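Local coordinates for ADP/ATP-dependent NAD(P)H-hydrate dehydratase (Bacillus subtilis, PDB 3RPZ), which catalyses the nucleotide-dependent dehydration of hydrated NADH and NADPH, probably restoring the usable cofactors, at residues N209-L221 with S258-I270. Sequence-based numbering, arbitrary orientation.
With AMP (adenosine monophosphate), chain C.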
loop_
_atom_site.group_PDB
_atom_site.type_symbol
_atom_site.label_atom_id
_atom_site.label_comp_id
_atom_site.label_asym_id
_atom_site.label_seq_id
_atom_site.Cartn_x
_atom_site.Cartn_y
_atom_site.Cartn_z
ATOM N N ASN A 209 -7.693 20.407 -15.264
ATOM C CA ASN A 209 -7.000 21.604 -14.806
ATOM C C ASN A 209 -5.528 21.311 -14.616
ATOM O O ASN A 209 -5.101 20.167 -14.946
ATOM C CB ASN A 209 -7.648 22.175 -13.558
ATOM C CG ASN A 209 -7.655 21.210 -12.423
ATOM O OD1 ASN A 209 -6.677 20.476 -12.237
ATOM N ND2 ASN A 209 -8.776 21.127 -11.657
ATOM N N GLY A 210 -4.759 22.278 -14.128
ATOM C CA GLY A 210 -3.327 22.089 -14.000
ATOM C C GLY A 210 -2.904 21.041 -12.981
ATOM O O GLY A 210 -1.726 20.684 -12.914
ATOM N N ALA A 211 -3.825 20.506 -12.200
ATOM C CA ALA A 211 -3.487 19.343 -11.356
ATOM C C ALA A 211 -3.001 18.197 -12.193
ATOM O O ALA A 211 -2.223 17.348 -11.723
ATOM C CB ALA A 211 -4.634 18.936 -10.455
ATOM N N LEU A 212 -3.444 18.132 -13.439
ATOM C CA LEU A 212 -3.043 17.071 -14.375
ATOM C C LEU A 212 -1.661 17.261 -14.972
ATOM O O LEU A 212 -1.141 16.352 -15.623
ATOM C CB LEU A 212 -4.085 16.904 -15.500
ATOM C CG LEU A 212 -5.451 16.454 -15.040
ATOM C CD1 LEU A 212 -6.442 16.570 -16.190
ATOM C CD2 LEU A 212 -5.409 15.028 -14.493
ATOM N N ALA A 213 -1.065 18.427 -14.773
ATOM C CA ALA A 213 0.244 18.775 -15.367
ATOM C C ALA A 213 1.415 18.209 -14.551
ATOM O O ALA A 213 2.192 18.930 -13.935
ATOM C CB ALA A 213 0.358 20.294 -15.527
ATOM N N LYS A 214 1.435 16.872 -14.506
ATOM C CA LYS A 214 2.420 16.144 -13.664
ATOM C C LYS A 214 2.566 14.754 -14.224
ATOM O O LYS A 214 1.615 14.150 -14.707
ATOM C CB LYS A 214 2.015 16.132 -12.206
ATOM C CG LYS A 214 3.139 15.711 -11.248
ATOM C CD LYS A 214 2.731 15.666 -9.812
ATOM C CE LYS A 214 2.376 17.030 -9.227
ATOM N NZ LYS A 214 1.758 16.909 -7.881
ATOM N N GLY A 215 3.761 14.200 -14.091
ATOM C CA GLY A 215 4.059 12.874 -14.598
ATOM C C GLY A 215 3.049 11.820 -14.173
ATOM O O GLY A 215 2.715 11.686 -12.998
ATOM N N GLY A 216 2.684 11.007 -15.178
ATOM C CA GLY A 216 1.834 9.873 -14.958
ATOM C C GLY A 216 0.411 10.042 -15.378
ATOM O O GLY A 216 -0.324 9.070 -15.570
ATOM N N THR A 217 -0.072 11.286 -15.432
ATOM C CA THR A 217 -1.493 11.446 -15.693
ATOM C C THR A 217 -1.914 10.938 -17.063
ATOM O O THR A 217 -3.044 10.417 -17.209
ATOM C CB THR A 217 -1.960 12.875 -15.461
ATOM O OG1 THR A 217 -1.264 13.709 -16.367
ATOM C CG2 THR A 217 -1.715 13.326 -14.015
ATOM N N GLY A 218 -1.065 11.055 -18.090
ATOM C CA GLY A 218 -1.400 10.515 -19.374
ATOM C C GLY A 218 -1.337 9.000 -19.425
ATOM O O GLY A 218 -2.049 8.361 -20.185
ATOM N N ASP A 219 -0.501 8.424 -18.564
ATOM C CA ASP A 219 -0.429 6.974 -18.440
ATOM C C ASP A 219 -1.747 6.444 -17.875
ATOM O O ASP A 219 -2.315 5.443 -18.360
ATOM C CB ASP A 219 0.802 6.575 -17.610
ATOM C CG ASP A 219 2.070 7.143 -18.137
ATOM O OD1 ASP A 219 2.299 7.112 -19.385
ATOM O OD2 ASP A 219 2.888 7.642 -17.325
ATOM N N THR A 220 -2.262 7.080 -16.799
ATOM C CA THR A 220 -3.563 6.763 -16.282
ATOM C C THR A 220 -4.662 6.862 -17.385
ATOM O O THR A 220 -5.557 6.024 -17.494
ATOM C CB THR A 220 -3.875 7.691 -15.122
ATOM O OG1 THR A 220 -2.932 7.488 -14.060
ATOM C CG2 THR A 220 -5.281 7.462 -14.581
ATOM N N LEU A 221 -4.645 7.968 -18.148
ATOM C CA LEU A 221 -5.629 8.165 -19.199
ATOM C C LEU A 221 -5.633 7.002 -20.183
ATOM O O LEU A 221 -6.708 6.516 -20.558
ATOM C CB LEU A 221 -5.434 9.506 -19.926
ATOM C CG LEU A 221 -6.355 9.693 -21.108
ATOM C CD1 LEU A 221 -7.807 9.810 -20.685
ATOM C CD2 LEU A 221 -5.926 10.951 -21.900
ATOM N N SER A 258 -4.997 21.228 -3.064
ATOM C CA SER A 258 -4.270 22.088 -4.001
ATOM C C SER A 258 -3.943 21.382 -5.302
ATOM O O SER A 258 -3.490 20.231 -5.322
ATOM C CB SER A 258 -2.947 22.615 -3.382
ATOM O OG SER A 258 -2.152 23.220 -4.403
ATOM N N ALA A 259 -4.102 22.101 -6.410
ATOM C CA ALA A 259 -3.766 21.606 -7.708
ATOM C C ALA A 259 -2.288 21.256 -7.880
ATOM O O ALA A 259 -1.958 20.521 -8.787
ATOM C CB ALA A 259 -4.175 22.635 -8.821
ATOM N N HIS A 260 -1.432 21.737 -7.017
ATOM C CA HIS A 260 -0.019 21.374 -7.102
ATOM C C HIS A 260 0.266 20.000 -6.606
ATOM O O HIS A 260 1.397 19.498 -6.815
ATOM C CB HIS A 260 0.789 22.355 -6.285
ATOM C CG HIS A 260 0.804 23.727 -6.859
ATOM N ND1 HIS A 260 1.456 24.044 -8.031
ATOM C CD2 HIS A 260 0.249 24.873 -6.413
ATOM C CE1 HIS A 260 1.286 25.326 -8.289
ATOM N NE2 HIS A 260 0.585 25.867 -7.300
ATOM N N THR A 261 -0.692 19.349 -5.944
ATOM C CA THR A 261 -0.390 18.216 -5.046
ATOM C C THR A 261 -0.975 16.880 -5.516
ATOM O O THR A 261 -0.714 15.878 -4.854
ATOM C CB THR A 261 -0.843 18.476 -3.626
ATOM O OG1 THR A 261 -2.296 18.491 -3.560
ATOM C CG2 THR A 261 -0.324 19.806 -3.071
ATOM N N LEU A 262 -1.713 16.820 -6.632
ATOM C CA LEU A 262 -2.308 15.562 -7.118
ATOM C C LEU A 262 -1.236 14.589 -7.562
ATOM O O LEU A 262 -0.298 14.971 -8.219
ATOM C CB LEU A 262 -3.248 15.850 -8.266
ATOM C CG LEU A 262 -3.960 14.648 -8.898
ATOM C CD1 LEU A 262 -4.941 13.963 -7.966
ATOM C CD2 LEU A 262 -4.681 15.097 -10.189
ATOM N N LEU A 263 -1.420 13.315 -7.247
ATOM C CA LEU A 263 -0.615 12.241 -7.857
ATOM C C LEU A 263 -1.532 11.462 -8.785
ATOM O O LEU A 263 -2.674 11.165 -8.437
ATOM C CB LEU A 263 -0.049 11.341 -6.771
ATOM C CG LEU A 263 0.859 12.040 -5.766
ATOM C CD1 LEU A 263 1.284 11.118 -4.625
ATOM C CD2 LEU A 263 2.119 12.554 -6.492
ATOM N N ALA A 264 -1.034 11.072 -9.950
ATOM C CA ALA A 264 -1.839 10.461 -10.987
ATOM C C ALA A 264 -2.653 9.293 -10.507
ATOM O O ALA A 264 -3.811 9.153 -10.924
ATOM C CB ALA A 264 -0.968 10.024 -12.166
ATOM N N HIS A 265 -2.103 8.405 -9.686
ATOM C CA HIS A 265 -2.906 7.257 -9.269
ATOM C C HIS A 265 -4.142 7.617 -8.540
ATOM O O HIS A 265 -5.104 6.829 -8.535
ATOM C CB HIS A 265 -2.066 6.275 -8.444
ATOM C CG HIS A 265 -1.682 6.738 -7.097
ATOM N ND1 HIS A 265 -2.411 6.522 -5.938
ATOM C CD2 HIS A 265 -0.580 7.422 -6.722
ATOM C CE1 HIS A 265 -1.775 7.081 -4.913
ATOM N NE2 HIS A 265 -0.643 7.595 -5.359
ATOM N N GLU A 266 -4.178 8.794 -7.905
ATOM C CA GLU A 266 -5.364 9.227 -7.202
ATOM C C GLU A 266 -6.536 9.522 -8.137
ATOM O O GLU A 266 -7.679 9.421 -7.742
ATOM C CB GLU A 266 -5.071 10.440 -6.352
ATOM C CG GLU A 266 -4.072 10.089 -5.249
ATOM C CD GLU A 266 -3.606 11.292 -4.455
ATOM O OE1 GLU A 266 -3.171 12.281 -5.052
ATOM O OE2 GLU A 266 -3.675 11.209 -3.164
ATOM N N LEU A 267 -6.270 9.818 -9.407
ATOM C CA LEU A 267 -7.330 9.950 -10.387
ATOM C C LEU A 267 -8.184 8.686 -10.468
ATOM O O LEU A 267 -9.423 8.763 -10.489
ATOM C CB LEU A 267 -6.781 10.277 -11.790
ATOM C CG LEU A 267 -6.076 11.597 -11.949
ATOM C CD1 LEU A 267 -5.280 11.597 -13.252
ATOM C CD2 LEU A 267 -7.100 12.738 -11.931
ATOM N N SER A 268 -7.541 7.537 -10.478
ATOM C CA SER A 268 -8.202 6.239 -10.458
ATOM C C SER A 268 -8.993 5.973 -9.181
ATOM O O SER A 268 -9.967 5.264 -9.193
ATOM C CB SER A 268 -7.172 5.120 -10.618
ATOM O OG SER A 268 -6.506 5.259 -11.800
ATOM N N ASP A 269 -8.499 6.501 -8.077
ATOM C CA ASP A 269 -9.103 6.334 -6.753
ATOM C C ASP A 269 -10.395 7.221 -6.711
ATOM O O ASP A 269 -11.340 6.921 -5.959
ATOM C CB ASP A 269 -8.217 6.819 -5.540
ATOM C CG ASP A 269 -6.855 6.089 -5.215
ATOM O OD1 ASP A 269 -6.632 4.940 -5.574
ATOM O OD2 ASP A 269 -6.010 6.777 -4.469
ATOM N N ILE A 270 -10.400 8.376 -7.406
ATOM C CA ILE A 270 -11.491 9.382 -7.427
ATOM C C ILE A 270 -12.584 8.980 -8.407
ATOM O O ILE A 270 -13.771 9.273 -8.221
ATOM C CB ILE A 270 -10.895 10.788 -7.848
ATOM C CG1 ILE A 270 -10.002 11.298 -6.722
ATOM C CG2 ILE A 270 -11.943 11.854 -8.261
ATOM C CD1 ILE A 270 -9.021 12.418 -7.155
HETATM P P AMP C . 0.925 13.117 -20.556
HETATM O O1P AMP C . 1.180 12.510 -19.130
HETATM O O2P AMP C . 1.905 14.207 -20.744
HETATM O O3P AMP C . 0.954 11.963 -21.539
HETATM O "O5'" AMP C . -0.560 13.465 -20.485
HETATM C "C5'" AMP C . -1.007 14.593 -19.640
HETATM C "C4'" AMP C . -2.472 14.479 -19.399
HETATM O "O4'" AMP C . -2.897 15.514 -18.453
HETATM C "C3'" AMP C . -3.350 14.639 -20.620
HETATM O "O3'" AMP C . -4.582 13.981 -20.403
HETATM C "C2'" AMP C . -3.504 16.168 -20.589
HETATM O "O2'" AMP C . -4.564 16.652 -21.437
HETATM C "C1'" AMP C . -3.786 16.409 -19.124
HETATM N N9 AMP C . -3.367 17.746 -18.686
HETATM C C8 AMP C . -2.122 18.139 -18.387
HETATM N N7 AMP C . -2.082 19.464 -18.031
HETATM C C5 AMP C . -3.368 19.860 -18.100
HETATM C C6 AMP C . -4.045 21.162 -17.886
HETATM N N6 AMP C . -3.308 22.229 -17.520
HETATM N N1 AMP C . -5.361 21.169 -18.088
HETATM C C2 AMP C . -6.080 20.099 -18.455
HETATM N N3 AMP C . -5.530 18.869 -18.698
HETATM C C4 AMP C . -4.239 18.821 -18.543
HETATM O O HOH W 1 -0.970 14.759 -11.027
HETATM O O HOH W 2 -0.696 18.173 -9.311
HETATM O O HOH W 3 1.049 12.713 -11.013
HETATM O O HOH W 4 -3.826 5.427 -12.303
#
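K214 meets two flat peptide groups of 258-270 from above rather than in their planes. Its NZ donates to H260 O and to L262 O at 2.8 Å each, standing well above both carbonyl planes. NZ also bonds to M54 O of the second subunit, so three carbonyls surround the ammonium. The chain runs out with CG opposite the backbone N (chi1 -166°) and kinks at chi3, which turns NZ between the two carbonyls. A methionine here would probably cost H260 O and L262 O their ammonium donor, leaving L262 O to water 1, and lessen the hold on the 260-262 backbone. The adenine of AMP is a further flat group: L212 CB lies 3.4 Å from N9 and N209 O packs over C6, both on the same face. L212 CD1 lies by the adenine, 3.5 Å from N3, while CD2 touches L267 CD1 at 3.7 Å. The sequence GGTGD at 215-219 is the anion-hole motif of the ribokinase-like fold: G216 caps helix 217-231, and G218 N, in that helix's first turn, donates to AMP O1P (2.9 Å), while the D219 carboxylate bonds the hydroxyl of the bound NADPH hydrate. Helix 264-277 backs this loop closely. A264 CB sits 3.5 Å from G216 C, and a CB on G216 would come within 3.2 Å of it. Water 3 links G215 O to A264 N, and water 1 bridges A211 O and L262 O. Farther along, where the axes of 217-221 and 264-270 diverge by 38°, water 4 joins T220 OG1 to S268 OG.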